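Local coordinates for hypothetical protein BSU32300 (Bacillus subtilis subsp. subtilis str. 168, PDB 1YLM), which is probably an RNase and the toxic component of a putative type VII toxin-antitoxin system, working as a homodimer and probably neutralised by its cognate antitoxin, at residues G14-Q19 against I46-D51; A37-G42 against K97-Q102; F60-P65 against V76-V81. One frame throughout, in Å; residues are numbered along the deposited sequence.

How the contacts relate
From the N terminus, helix 6-23 is followed by a loop before the long helix 32-59, and contact 1 closes this first loop by laying 14-19 against 46-51. Contact 2 starts on helix 32-59 before that second segment is reached, so the two cross; its far partner is helix 96-100, and contacts 1 and 2 touch where Ile46 CD1 meets Leu99 CD1 at 4.0 Å. Contact 3 is a short local closure tying the loop after helix 32-59 to the end of helix 71-77, wholly within the span of contact 2. It follows contact 1 in series; contacts 2 and 3 sit about 26 Å apart, centre to centre, on opposite sides of the chain's centre.

Contact 1. Residues G14-Q19 against I46-D51; sequences GFFEHQ and IECILD
The ring of Phe15 receives the thiol of Cys48 at its edge: SG lies 3.7 Å from CD2, near the ring plane, and the line from the ring centre to SG is 80° off the ring normal, a sulfur-aromatic contact. The Phe16 ring is met obliquely by two residues of the partner helix, with Cys48 CB 3.7 Å from CD1 and Ile49 CG1 3.9 Å from CE1. Both phenylalanines carry CG anti to the backbone N, but their positions on helix 6-23 send the rings to different flanks of Cys48. The cysteine therefore sits between them, using SG for Phe15 and mainly CB for Phe16; Phe16 CB also approaches Cys48 SG at 4.0 Å. Two nearly antiparallel helices of the all-helical HepT-like fold meet here, their local axes 9.8 Å apart at 154°, with Phe16 and Cys48 nearest in register. The spacing is filled by apolar side chains, and no hydrogen bond crosses. Ile49 sets CG1 beside its own backbone N (chi1 -67°), which brings the end of the branch up to Phe16 although its CB does not head for the other helix. Farther out, Pro126 of helix 119-137 packs on Phe16, and Leu122 and Phe125 on Ile49. On the other flank the second subunit takes over: its Leu104 packs on Phe15 and its Tyr103 on Cys48.

Contact 2. Residues A37-G42 against K97-Q102; sequences ALQRIG and KTLVQQ
Leu99 faces Gln39 across the contact, their CA atoms 7.0 Å apart, with 37-42 a continuous stretch of helix 32-59, while 97-102 starts in helix 96-100 and runs on into a turn. There the carbonyl O of Lys97 accepts two backbone N-H groups, from Gln101 N at 2.8 Å and from Gln102 N. The side chain of Leu99 spans the gap between the segments, and its two methyls divide the work. Leu99 CD2 comes down beside Gln39, 3.7 Å from Gln39 O and 3.8 Å from Gln39 CB. Leu99 CD1 rests on the backbone of Gly42, which has no side chain, 3.9 Å from Gly42 C. Leu99 lies in the stretch assigned by similarity to the RX(4)HXY motif of HepT toxins, with Gln101 at the histidine position; Arg96 is the active-site residue by similarity. The contact thus seats the short motif helix on the long helix of the fold. No hydrogen bond joins the two segments. Gln39 swings CG beside its own backbone N (chi1 -68°) and then runs extended, offering its CB and CG to Leu99 while its amide leads away from that residue. At the amide, NE2 bonds Ser108 OG and OE1 accepts from Arg40 NE of the second subunit. That same arginine of the second subunit also bonds the carbonyl O of Leu99 through NH2, and Leu111 and Ile46 of this chain pack on the Leu99 side chain.

Contact 3. Residues F60-P65 against V76-V81; sequences FIMRDP and VDEKVV
A single water ties Glu78 to the backbone beside Met62: it donates to Glu78 OE2 at 2.6 Å and accepts from Arg63 N at 2.9 Å. The carboxylate thus reaches the partner segment without any direct hydrogen bond across the contact. Beneath this bridge lies the selenomethionine Met62, whose side chain is extended past CG (chi2 177°, chi3 178°) and crosses the bent Glu78 chain at a slant. Its SE lies 3.7 Å from Glu78 CG, and its CG is equally close to that same carbon. Glu78 turns at chi2, -75°, which folds the carboxylate back over the start of the Met62 chain, so that OE2 comes 4.0 Å from Met62 CG. The terminal CE of Met62 goes further along and touches Val80 CG2 at 3.9 Å and Glu78 CB. On the second segment Lys79 takes positive phi with two bonds back into the last turn of helix 71-77, a Schellman motif; one bond is Lys79 N to Val76 O, 2.9 Å. Glu78, just before the positive-phi residue, and Val80, just after it, both point their CB toward the 60-65 segment. Ile57, Ile74 and Tyr132 also pack on Met62, placing it among helices 32-59, 71-77 and 119-137, and Ile129 lies against Val80. The chemistry is divided accordingly: the aliphatic part of Glu78 covers the buried selenomethionine, while its charged end stays at the margin, where a water carries its bonding on to the backbone of the 60-65 loop.

Contact 1. Residues G14-Q19 against I46-D51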
loop_
_atom_site.group_PDB
_atom_site.type_symbol
_atom_site.label_atom_id
_atom_site.label_comp_id
_atom_site.label_asym_id
_atom_site.label_seq_id
_atom_site.Cartn_x
_atom_site.Cartn_y
_atom_site.Cartn_z
ATOM N N GLY A 14 -1.473 15.777 10.208
ATOM C CA GLY A 14 -1.771 15.212 11.534
ATOM C C GLY A 14 -1.637 13.699 11.559
ATOM O O GLY A 14 -1.067 13.130 12.492
ATOM N N PHE A 15 -2.191 13.049 10.528
ATOM C CA PHE A 15 -2.101 11.603 10.367
ATOM C C PHE A 15 -0.638 11.172 10.294
ATOM O O PHE A 15 -0.215 10.245 10.993
ATOM C CB PHE A 15 -2.809 11.230 9.075
ATOM C CG PHE A 15 -2.907 9.748 8.825
ATOM C CD1 PHE A 15 -3.950 8.999 9.392
ATOM C CD2 PHE A 15 -1.997 9.117 7.972
ATOM C CE1 PHE A 15 -4.059 7.617 9.125
ATOM C CE2 PHE A 15 -2.101 7.740 7.706
ATOM C CZ PHE A 15 -3.127 7.002 8.287
ATOM N N PHE A 16 0.113 11.829 9.410
ATOM C CA PHE A 16 1.563 11.656 9.287
ATOM C C PHE A 16 2.283 11.709 10.639
ATOM O O PHE A 16 3.069 10.816 10.980
ATOM C CB PHE A 16 2.105 12.739 8.339
ATOM C CG PHE A 16 3.611 12.725 8.169
ATOM C CD1 PHE A 16 4.207 11.966 7.159
ATOM C CD2 PHE A 16 4.419 13.514 8.984
ATOM C CE1 PHE A 16 5.607 11.964 6.980
ATOM C CE2 PHE A 16 5.815 13.520 8.819
ATOM C CZ PHE A 16 6.406 12.745 7.811
ATOM N N GLU A 17 2.026 12.761 11.407
ATOM C CA GLU A 17 2.680 12.932 12.693
ATOM C C GLU A 17 2.353 11.779 13.663
ATOM O O GLU A 17 3.233 11.278 14.380
ATOM C CB GLU A 17 2.323 14.303 13.267
ATOM C CG GLU A 17 3.123 15.429 12.570
ATOM C CD GLU A 17 2.768 16.830 13.066
ATOM O OE1 GLU A 17 1.576 17.091 13.318
ATOM O OE2 GLU A 17 3.694 17.674 13.160
ATOM N N HIS A 18 1.104 11.333 13.653
ATOM C CA HIS A 18 0.721 10.172 14.460
ATOM C C HIS A 18 1.548 8.937 14.082
ATOM O O HIS A 18 2.074 8.242 14.961
ATOM C CB HIS A 18 -0.782 9.890 14.362
ATOM C CG HIS A 18 -1.247 8.811 15.294
ATOM N ND1 HIS A 18 -1.224 8.947 16.669
ATOM C CD2 HIS A 18 -1.719 7.565 15.049
ATOM C CE1 HIS A 18 -1.678 7.833 17.225
ATOM N NE2 HIS A 18 -1.983 6.981 16.263
ATOM N N GLN A 19 1.687 8.667 12.780
ATOM C CA GLN A 19 2.440 7.473 12.352
ATOM C C GLN A 19 3.925 7.605 12.729
ATOM O O GLN A 19 4.560 6.617 13.156
ATOM C CB GLN A 19 2.313 7.197 10.852
ATOM C CG GLN A 19 0.891 7.211 10.206
ATOM C CD GLN A 19 -0.230 6.669 11.090
ATOM O OE1 GLN A 19 -1.212 7.364 11.355
ATOM N NE2 GLN A 19 -0.097 5.447 11.530
ATOM N N ILE A 46 5.378 7.814 3.293
ATOM C CA ILE A 46 5.648 8.130 1.876
ATOM C C ILE A 46 4.411 8.738 1.186
ATOM O O ILE A 46 4.508 9.790 0.533
ATOM C CB ILE A 46 6.137 6.866 1.091
ATOM C CG1 ILE A 46 7.523 6.430 1.609
ATOM C CG2 ILE A 46 6.184 7.172 -0.418
ATOM C CD1 ILE A 46 7.993 5.034 1.137
ATOM N N GLU A 47 3.260 8.075 1.327
ATOM C CA GLU A 47 2.014 8.528 0.683
ATOM C C GLU A 47 1.588 9.917 1.166
ATOM O O GLU A 47 1.162 10.745 0.354
ATOM C CB GLU A 47 0.866 7.536 0.891
ATOM C CG GLU A 47 0.953 6.211 0.117
ATOM C CD GLU A 47 1.471 6.363 -1.312
ATOM O OE1 GLU A 47 0.711 6.734 -2.251
ATOM O OE2 GLU A 47 2.656 6.088 -1.487
ATOM N N CYS A 48 1.707 10.159 2.474
ATOM C CA CYS A 48 1.407 11.462 3.055
ATOM C C CYS A 48 2.307 12.547 2.457
ATOM O O CYS A 48 1.828 13.645 2.154
ATOM C CB CYS A 48 1.613 11.448 4.563
ATOM S SG CYS A 48 0.327 10.583 5.528
ATOM N N ILE A 49 3.598 12.245 2.294
ATOM C CA ILE A 49 4.519 13.229 1.703
ATOM C C ILE A 49 4.142 13.505 0.250
ATOM O O ILE A 49 4.063 14.669 -0.166
ATOM C CB ILE A 49 5.983 12.787 1.800
ATOM C CG1 ILE A 49 6.436 12.763 3.273
ATOM C CG2 ILE A 49 6.885 13.701 0.937
ATOM C CD1 ILE A 49 7.751 11.959 3.476
ATOM N N LEU A 50 3.916 12.444 -0.521
ATOM C CA LEU A 50 3.596 12.608 -1.949
ATOM C C LEU A 50 2.273 13.332 -2.167
ATOM O O LEU A 50 2.177 14.210 -3.035
ATOM C CB LEU A 50 3.563 11.252 -2.647
ATOM C CG LEU A 50 4.917 10.529 -2.710
ATOM C CD1 LEU A 50 4.767 9.171 -3.360
ATOM C CD2 LEU A 50 6.012 11.373 -3.411
ATOM N N ASP A 51 1.264 12.950 -1.375
ATOM C CA ASP A 51 -0.078 13.522 -1.491
ATOM C C ASP A 51 -0.053 14.994 -1.097
ATOM O O ASP A 51 -0.608 15.845 -1.813
ATOM C CB ASP A 51 -1.084 12.735 -0.618
ATOM C CG ASP A 51 -1.523 11.409 -1.267
ATOM O OD1 ASP A 51 -1.317 11.232 -2.480
ATOM O OD2 ASP A 51 -2.095 10.556 -0.565
#

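Contact 2. Residues A37-G42 against K97-Q102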
loop_
_atom_site.group_PDB
_atom_site.type_symbol
_atom_site.label_atom_id
_atom_site.label_comp_id
_atom_site.label_asym_id
_atom_site.label_seq_id
_atom_site.Cartn_x
_atom_site.Cartn_y
_atom_site.Cartn_z
ATOM N N ALA A 37 3.699 -4.032 10.709
ATOM C CA ALA A 37 3.333 -2.666 11.141
ATOM C C ALA A 37 4.314 -1.643 10.583
ATOM O O ALA A 37 3.905 -0.561 10.154
ATOM C CB ALA A 37 3.262 -2.559 12.665
ATOM N N LEU A 38 5.607 -1.965 10.611
ATOM C CA LEU A 38 6.623 -1.042 10.123
ATOM C C LEU A 38 6.481 -0.816 8.626
ATOM O O LEU A 38 6.624 0.312 8.159
ATOM C CB LEU A 38 8.038 -1.526 10.455
ATOM C CG LEU A 38 9.188 -0.583 10.124
ATOM C CD1 LEU A 38 9.033 0.788 10.812
ATOM C CD2 LEU A 38 10.481 -1.276 10.538
ATOM N N GLN A 39 6.158 -1.863 7.880
ATOM C CA GLN A 39 5.867 -1.688 6.427
ATOM C C GLN A 39 4.688 -0.734 6.184
ATOM O O GLN A 39 4.741 0.125 5.289
ATOM C CB GLN A 39 5.621 -3.038 5.734
ATOM C CG GLN A 39 6.893 -3.913 5.644
ATOM C CD GLN A 39 6.594 -5.336 5.226
ATOM O OE1 GLN A 39 5.512 -5.632 4.726
ATOM N NE2 GLN A 39 7.563 -6.218 5.407
ATOM N N ARG A 40 3.627 -0.876 6.981
ATOM C CA ARG A 40 2.485 0.027 6.839
ATOM C C ARG A 40 2.871 1.470 7.157
ATOM O O ARG A 40 2.511 2.383 6.419
ATOM C CB ARG A 40 1.310 -0.425 7.709
ATOM C CG ARG A 40 0.028 0.408 7.530
ATOM C CD ARG A 40 -0.533 0.284 6.143
ATOM N NE ARG A 40 -1.772 1.036 5.997
ATOM C CZ ARG A 40 -2.388 1.229 4.832
ATOM N NH1 ARG A 40 -1.855 0.755 3.708
ATOM N NH2 ARG A 40 -3.519 1.923 4.779
ATOM N N ILE A 41 3.614 1.667 8.245
ATOM C CA ILE A 41 4.104 2.998 8.608
ATOM C C ILE A 41 4.926 3.622 7.463
ATOM O O ILE A 41 4.678 4.782 7.073
ATOM C CB ILE A 41 4.951 2.974 9.913
ATOM C CG1 ILE A 41 4.049 2.691 11.130
ATOM C CG2 ILE A 41 5.690 4.313 10.074
ATOM C CD1 ILE A 41 4.832 2.429 12.402
ATOM N N GLY A 42 5.898 2.871 6.946
ATOM C CA GLY A 42 6.722 3.332 5.806
ATOM C C GLY A 42 5.882 3.784 4.621
ATOM O O GLY A 42 6.076 4.898 4.083
ATOM N N LYS A 97 8.221 1.707 -4.360
ATOM C CA LYS A 97 7.963 0.614 -5.304
ATOM C C LYS A 97 8.073 -0.757 -4.627
ATOM O O LYS A 97 7.272 -1.651 -4.900
ATOM C CB LYS A 97 8.912 0.696 -6.515
ATOM C CG LYS A 97 8.644 -0.341 -7.601
ATOM C CD LYS A 97 9.700 -0.227 -8.718
ATOM C CE LYS A 97 9.375 -1.130 -9.925
ATOM N NZ LYS A 97 10.366 -0.907 -11.057
ATOM N N THR A 98 9.048 -0.908 -3.735
ATOM C CA THR A 98 9.188 -2.140 -2.962
ATOM C C THR A 98 7.961 -2.397 -2.087
ATOM O O THR A 98 7.454 -3.523 -2.016
ATOM C CB THR A 98 10.472 -2.126 -2.101
ATOM O OG1 THR A 98 11.612 -1.990 -2.971
ATOM C CG2 THR A 98 10.593 -3.429 -1.314
ATOM N N LEU A 99 7.470 -1.346 -1.438
ATOM C CA LEU A 99 6.321 -1.487 -0.537
ATOM C C LEU A 99 5.005 -1.770 -1.247
ATOM O O LEU A 99 4.189 -2.546 -0.735
ATOM C CB LEU A 99 6.194 -0.253 0.360
ATOM C CG LEU A 99 7.224 -0.201 1.491
ATOM C CD1 LEU A 99 7.268 1.214 2.075
ATOM C CD2 LEU A 99 6.911 -1.232 2.589
ATOM N N VAL A 100 4.801 -1.164 -2.423
ATOM C CA VAL A 100 3.490 -1.230 -3.096
ATOM C C VAL A 100 3.420 -2.182 -4.291
ATOM O O VAL A 100 2.340 -2.665 -4.639
ATOM C CB VAL A 100 2.967 0.172 -3.511
ATOM C CG1 VAL A 100 3.032 1.132 -2.319
ATOM C CG2 VAL A 100 3.737 0.713 -4.694
ATOM N N GLN A 101 4.559 -2.426 -4.925
ATOM C CA GLN A 101 4.596 -3.220 -6.144
ATOM C C GLN A 101 5.427 -4.500 -5.997
ATOM O O GLN A 101 4.973 -5.573 -6.391
ATOM C CB GLN A 101 5.116 -2.361 -7.295
ATOM C CG GLN A 101 5.019 -3.018 -8.653
ATOM C CD GLN A 101 5.655 -2.167 -9.732
ATOM O OE1 GLN A 101 5.464 -0.950 -9.766
ATOM N NE2 GLN A 101 6.424 -2.798 -10.615
ATOM N N GLN A 102 6.627 -4.385 -5.436
ATOM C CA GLN A 102 7.521 -5.538 -5.294
ATOM C C GLN A 102 7.572 -5.981 -3.833
ATOM O O GLN A 102 8.641 -6.115 -3.221
ATOM C CB GLN A 102 8.924 -5.219 -5.849
ATOM C CG GLN A 102 8.952 -4.921 -7.367
ATOM C CD GLN A 102 10.292 -4.347 -7.841
ATOM O OE1 GLN A 102 11.057 -3.781 -7.061
ATOM N NE2 GLN A 102 10.562 -4.473 -9.135
#

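Contact 3. Residues F60-P65 against V76-V81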
loop_
_atom_site.group_PDB
_atom_site.type_symbol
_atom_site.label_atom_id
_atom_site.label_comp_id
_atom_site.label_asym_id
_atom_site.label_seq_id
_atom_site.Cartn_x
_atom_site.Cartn_y
_atom_site.Cartn_z
ATOM N N PHE A 60 -0.652 25.857 -5.356
ATOM C CA PHE A 60 0.226 27.026 -5.508
ATOM C C PHE A 60 0.788 27.206 -6.913
ATOM O O PHE A 60 1.716 27.971 -7.079
ATOM C CB PHE A 60 1.374 26.997 -4.497
ATOM C CG PHE A 60 0.940 27.307 -3.083
ATOM C CD1 PHE A 60 0.874 26.292 -2.135
ATOM C CD2 PHE A 60 0.591 28.613 -2.711
ATOM C CE1 PHE A 60 0.476 26.552 -0.832
ATOM C CE2 PHE A 60 0.179 28.900 -1.406
ATOM C CZ PHE A 60 0.132 27.870 -0.454
ATOM N N ILE A 61 0.207 26.524 -7.900
ATOM C CA ILE A 61 0.633 26.636 -9.320
ATOM C C ILE A 61 2.140 26.488 -9.452
ATOM O O ILE A 61 2.813 27.321 -10.073
ATOM C CB ILE A 61 0.214 27.990 -9.996
ATOM C CG1 ILE A 61 -1.095 28.502 -9.412
ATOM C CG2 ILE A 61 0.141 27.827 -11.537
ATOM C CD1 ILE A 61 -1.519 29.868 -9.962
HETATM N N MSE A 62 2.668 25.427 -8.852
HETATM C CA MSE A 62 4.078 25.107 -9.001
HETATM C C MSE A 62 4.252 24.290 -10.275
HETATM O O MSE A 62 3.273 23.822 -10.870
HETATM C CB MSE A 62 4.577 24.320 -7.782
HETATM C CG MSE A 62 4.451 25.066 -6.448
HETATM SE SE MSE A 62 4.976 24.081 -4.989
HETATM C CE MSE A 62 4.760 25.273 -3.707
ATOM N N ARG A 63 5.501 24.088 -10.678
ATOM C CA ARG A 63 5.789 23.248 -11.840
ATOM C C ARG A 63 5.115 21.893 -11.680
ATOM O O ARG A 63 5.089 21.322 -10.586
ATOM C CB ARG A 63 7.302 23.074 -12.019
ATOM C CG ARG A 63 7.687 22.163 -13.165
ATOM C CD ARG A 63 9.157 22.312 -13.475
ATOM N NE ARG A 63 9.475 21.708 -14.768
ATOM C CZ ARG A 63 9.457 22.352 -15.935
ATOM N NH1 ARG A 63 9.136 23.645 -15.994
ATOM N NH2 ARG A 63 9.764 21.696 -17.053
ATOM N N ASP A 64 4.556 21.384 -12.764
ATOM C CA ASP A 64 3.876 20.101 -12.713
ATOM C C ASP A 64 4.889 18.937 -12.711
ATOM O O ASP A 64 5.796 18.906 -13.544
ATOM C CB ASP A 64 2.912 19.993 -13.890
ATOM C CG ASP A 64 1.973 18.825 -13.768
ATOM O OD1 ASP A 64 1.309 18.681 -12.720
ATOM O OD2 ASP A 64 1.892 18.045 -14.732
ATOM N N PRO A 65 4.757 17.997 -11.751
ATOM C CA PRO A 65 5.645 16.834 -11.695
ATOM C C PRO A 65 5.333 15.817 -12.794
ATOM O O PRO A 65 4.159 15.499 -13.028
ATOM C CB PRO A 65 5.332 16.222 -10.322
ATOM C CG PRO A 65 3.943 16.627 -10.034
ATOM C CD PRO A 65 3.759 17.980 -10.663
ATOM N N VAL A 76 11.677 21.682 -3.304
ATOM C CA VAL A 76 12.985 22.285 -3.063
ATOM C C VAL A 76 13.136 23.599 -3.866
ATOM O O VAL A 76 13.491 24.631 -3.294
ATOM C CB VAL A 76 14.135 21.281 -3.369
ATOM C CG1 VAL A 76 15.486 21.977 -3.391
ATOM C CG2 VAL A 76 14.133 20.155 -2.326
ATOM N N ASP A 77 12.860 23.538 -5.169
ATOM C CA ASP A 77 12.895 24.713 -6.052
ATOM C C ASP A 77 12.064 25.869 -5.481
ATOM O O ASP A 77 12.472 27.028 -5.552
ATOM C CB ASP A 77 12.357 24.368 -7.445
ATOM C CG ASP A 77 13.285 23.459 -8.244
ATOM O OD1 ASP A 77 14.480 23.297 -7.882
ATOM O OD2 ASP A 77 12.804 22.900 -9.254
ATOM N N GLU A 78 10.911 25.534 -4.899
ATOM C CA GLU A 78 9.967 26.529 -4.379
ATOM C C GLU A 78 10.270 26.923 -2.940
ATOM O O GLU A 78 9.531 27.708 -2.321
ATOM C CB GLU A 78 8.529 26.017 -4.515
ATOM C CG GLU A 78 8.037 25.915 -5.929
ATOM C CD GLU A 78 7.698 27.269 -6.573
ATOM O OE1 GLU A 78 7.604 28.287 -5.853
ATOM O OE2 GLU A 78 7.518 27.297 -7.810
ATOM N N LYS A 79 11.372 26.384 -2.415
ATOM C CA LYS A 79 11.845 26.676 -1.063
ATOM C C LYS A 79 10.826 26.298 0.029
ATOM O O LYS A 79 10.731 26.962 1.072
ATOM C CB LYS A 79 12.273 28.147 -0.943
ATOM C CG LYS A 79 13.715 28.427 -1.377
ATOM C CD LYS A 79 13.902 28.410 -2.876
ATOM C CE LYS A 79 15.359 28.731 -3.232
ATOM N NZ LYS A 79 15.790 28.050 -4.498
ATOM N N VAL A 80 10.061 25.238 -0.228
ATOM C CA VAL A 80 9.202 24.658 0.791
ATOM C C VAL A 80 10.059 23.902 1.823
ATOM O O VAL A 80 9.850 24.051 3.022
ATOM C CB VAL A 80 8.115 23.738 0.188
ATOM C CG1 VAL A 80 7.200 23.215 1.283
ATOM C CG2 VAL A 80 7.298 24.475 -0.877
ATOM N N VAL A 81 10.996 23.082 1.338
ATOM C CA VAL A 81 11.940 22.367 2.198
ATOM C C VAL A 81 13.372 22.712 1.741
ATOM O O VAL A 81 13.554 23.199 0.614
ATOM C CB VAL A 81 11.710 20.824 2.154
ATOM C CG1 VAL A 81 10.309 20.460 2.644
ATOM C CG2 VAL A 81 11.962 20.269 0.745
HETATM O O HOH W 1 7.779 25.320 -9.418
#